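Local coordinates for DUF357 domain-containing protein (Archaeoglobus fulgidus DSM 4304, PDB 2OO2) that is of unknown function but folds as a compact bundle of three helices with a small two-stranded antiparallel sheet, at residues Arg33-Glu36 with Ala37-Asp41. Sequence-based numbering, arbitrary orientation.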
ATOM      1  N   ARG A  33     -14.780  -5.390  -1.576  1.00 37.71           N
ATOM      2  CA  ARG A  33     -14.435  -6.637  -0.869  1.00 38.60           C
ATOM      3  C   ARG A  33     -12.942  -6.677  -0.496  1.00 36.79           C
ATOM      4  O   ARG A  33     -12.604  -7.096   0.645  1.00 37.01           O
ATOM      5  CB  ARG A  33     -14.839  -7.916  -1.641  1.00 41.30           C
ATOM      6  CG  ARG A  33     -16.390  -8.048  -1.991  1.00 45.39           C
ATOM      7  CD  ARG A  33     -17.358  -8.310  -0.816  1.00 52.87           C
ATOM      8  NE  ARG A  33     -18.772  -8.065  -1.206  1.00 54.76           N
ATOM      9  CZ  ARG A  33     -19.495  -6.982  -0.886  1.00 59.15           C
ATOM     10  NH1 ARG A  33     -18.981  -5.987  -0.155  1.00 59.95           N
ATOM     11  NH2 ARG A  33     -20.752  -6.890  -1.305  1.00 61.14           N
ATOM     12  N   ASN A  34     -12.073  -6.220  -1.421  1.00 33.19           N
ATOM     13  CA  ASN A  34     -10.629  -6.070  -1.155  1.00 35.08           C
ATOM     14  C   ASN A  34     -10.336  -5.193   0.048  1.00 33.10           C
ATOM     15  O   ASN A  34      -9.490  -5.570   0.998  1.00 32.28           O
ATOM     16  CB  ASN A  34      -9.912  -5.560  -2.419  1.00 34.53           C
ATOM     17  CG  ASN A  34      -9.862  -6.622  -3.532  1.00 38.03           C
ATOM     18  OD1 ASN A  34     -10.270  -7.751  -3.327  1.00 38.82           O
ATOM     19  ND2 ASN A  34      -9.401  -6.246  -4.701  1.00 40.08           N
ATOM     20  N   ILE A  35     -10.984  -4.041   0.061  1.00 32.13           N
ATOM     21  CA  ILE A  35     -10.916  -3.097   1.205  1.00 33.88           C
ATOM     22  C   ILE A  35     -11.179  -3.770   2.604  1.00 32.47           C
ATOM     23  O   ILE A  35     -10.294  -3.742   3.534  1.00 30.55           O
ATOM     24  CB  ILE A  35     -11.700  -1.740   0.994  1.00 32.54           C
ATOM     25  CG1 ILE A  35     -11.188  -1.019  -0.272  1.00 33.63           C
ATOM     26  CG2 ILE A  35     -11.487  -0.804   2.230  1.00 33.26           C
ATOM     27  CD1 ILE A  35     -12.125   0.134  -0.785  1.00 34.57           C
ATOM     28  N   GLU A  36     -12.365  -4.369   2.733  1.00 35.10           N
ATOM     29  CA  GLU A  36     -12.755  -5.086   3.958  1.00 33.98           C
ATOM     30  C   GLU A  36     -11.853  -6.240   4.235  1.00 32.62           C
ATOM     31  O   GLU A  36     -11.508  -6.439   5.452  1.00 30.83           O
ATOM     32  CB  GLU A  36     -14.231  -5.536   3.985  1.00 36.49           C
ATOM     33  CG  GLU A  36     -14.718  -6.195   5.388  1.00 41.25           C
ATOM     34  CD  GLU A  36     -14.252  -5.464   6.759  1.00 50.37           C
ATOM     35  OE1 GLU A  36     -14.732  -4.305   7.041  1.00 55.91           O
ATOM     36  OE2 GLU A  36     -13.464  -6.086   7.571  1.00 45.88           O
ATOM     37  N   ALA A  37     -11.363  -6.893   3.169  1.00 30.72           N
ATOM     38  CA  ALA A  37     -10.509  -8.114   3.288  1.00 29.80           C
ATOM     39  C   ALA A  37      -9.206  -7.624   3.948  1.00 28.51           C
ATOM     40  O   ALA A  37      -8.757  -8.182   5.053  1.00 32.26           O
ATOM     41  CB  ALA A  37     -10.220  -8.781   1.961  1.00 30.04           C
ATOM     42  N   TYR A  38      -8.610  -6.528   3.416  1.00 25.88           N
ATOM     43  CA  TYR A  38      -7.294  -6.063   4.118  1.00 26.36           C
ATOM     44  C   TYR A  38      -7.559  -5.381   5.393  1.00 25.30           C
ATOM     45  O   TYR A  38      -6.679  -5.533   6.438  1.00 24.68           O
ATOM     46  CB  TYR A  38      -6.547  -5.083   3.191  1.00 26.90           C
ATOM     47  CG  TYR A  38      -5.867  -5.712   2.011  1.00 29.10           C
ATOM     48  CD1 TYR A  38      -4.723  -6.418   2.141  1.00 26.75           C
ATOM     49  CD2 TYR A  38      -6.375  -5.552   0.683  1.00 27.75           C
ATOM     50  CE1 TYR A  38      -4.040  -6.957   1.118  1.00 32.50           C
ATOM     51  CE2 TYR A  38      -5.669  -6.107  -0.423  1.00 32.60           C
ATOM     52  CZ  TYR A  38      -4.523  -6.814  -0.217  1.00 32.94           C
ATOM     53  OH  TYR A  38      -3.752  -7.420  -1.236  1.00 33.80           O
ATOM     54  N   ILE A  39      -8.637  -4.641   5.545  1.00 23.63           N
ATOM     55  CA  ILE A  39      -9.053  -4.158   6.940  1.00 28.18           C
ATOM     56  C   ILE A  39      -9.119  -5.294   7.965  1.00 28.83           C
ATOM     57  O   ILE A  39      -8.444  -5.202   9.067  1.00 25.89           O
ATOM     58  CB  ILE A  39     -10.359  -3.310   7.049  1.00 26.18           C
ATOM     59  CG1 ILE A  39     -10.166  -1.906   6.468  1.00 27.82           C
ATOM     60  CG2 ILE A  39     -10.867  -3.147   8.563  1.00 29.03           C
ATOM     61  CD1 ILE A  39     -11.558  -1.372   5.833  1.00 28.93           C
ATOM     62  N   SER A  40      -9.878  -6.360   7.629  1.00 28.06           N
ATOM     63  CA  SER A  40      -9.945  -7.568   8.521  1.00 29.73           C
ATOM     64  C   SER A  40      -8.534  -8.101   8.860  1.00 27.39           C
ATOM     65  O   SER A  40      -8.175  -8.343  10.081  1.00 28.20           O
ATOM     66  CB  SER A  40     -10.761  -8.703   7.900  1.00 27.60           C
ATOM     67  OG  SER A  40     -10.905  -9.783   8.825  1.00 34.00           O
ATOM     68  N   ASP A  41      -7.725  -8.305   7.804  1.00 25.77           N
ATOM     69  CA  ASP A  41      -6.359  -8.814   7.935  1.00 27.62           C
ATOM     70  C   ASP A  41      -5.516  -7.844   8.766  1.00 28.36           C
ATOM     71  O   ASP A  41      -4.798  -8.300   9.779  1.00 26.03           O
ATOM     72  CB  ASP A  41      -5.754  -8.977   6.526  1.00 27.01           C
ATOM     73  CG  ASP A  41      -6.017 -10.338   5.904  1.00 26.62           C
ATOM     74  OD1 ASP A  41      -6.856 -11.146   6.360  1.00 30.13           O
ATOM     75  OD2 ASP A  41      -5.260 -10.603   4.946  1.00 34.24           O
TER
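Ile35 and Ile39, one helical turn apart, meet through single methyl groups: CG2 of Ile35 lies 3.6 Å from CD1 of Ile39, and the two side chains run at a slant to each other. In Ile35 the CG2 branch sits anti to the backbone N, which puts that methyl on the side of the following turn. One turn beyond Asn34 on the same helix, Tyr38 CD2 lies 3.1 Å from Asn34 O, which meets the ring obliquely and is the same carbonyl oxygen that accepts Tyr38 N at 2.7 Å. Glu36 bends at chi2 (43°), bringing OE2 back to within 3.8 Å of Ser40 CB; this carboxylate also forms a weak, long ion pair with Arg43. Beneath these side chains run successive i+4 backbone bonds, nearly straight for Ser40 N to Glu36 O (2.7 Å) and more bent for Ala37 N to Arg33 O. Further out, the Tyr38 ring meets Trp60 and Trp64 with planes inclined by only about 15° and 20°; with an alanine in its place, both indoles would probably lose this aromatic neighbour and a gap would open against helix 51-70. Ile35 reaches Leu65 on that helix, whereas Ile39 packs on Leu15 and Ile18 of helix 3-21. The arrangement is that of an amphipathic alpha-helix in a three-helix bundle, its apolar strip shared between two partner helices.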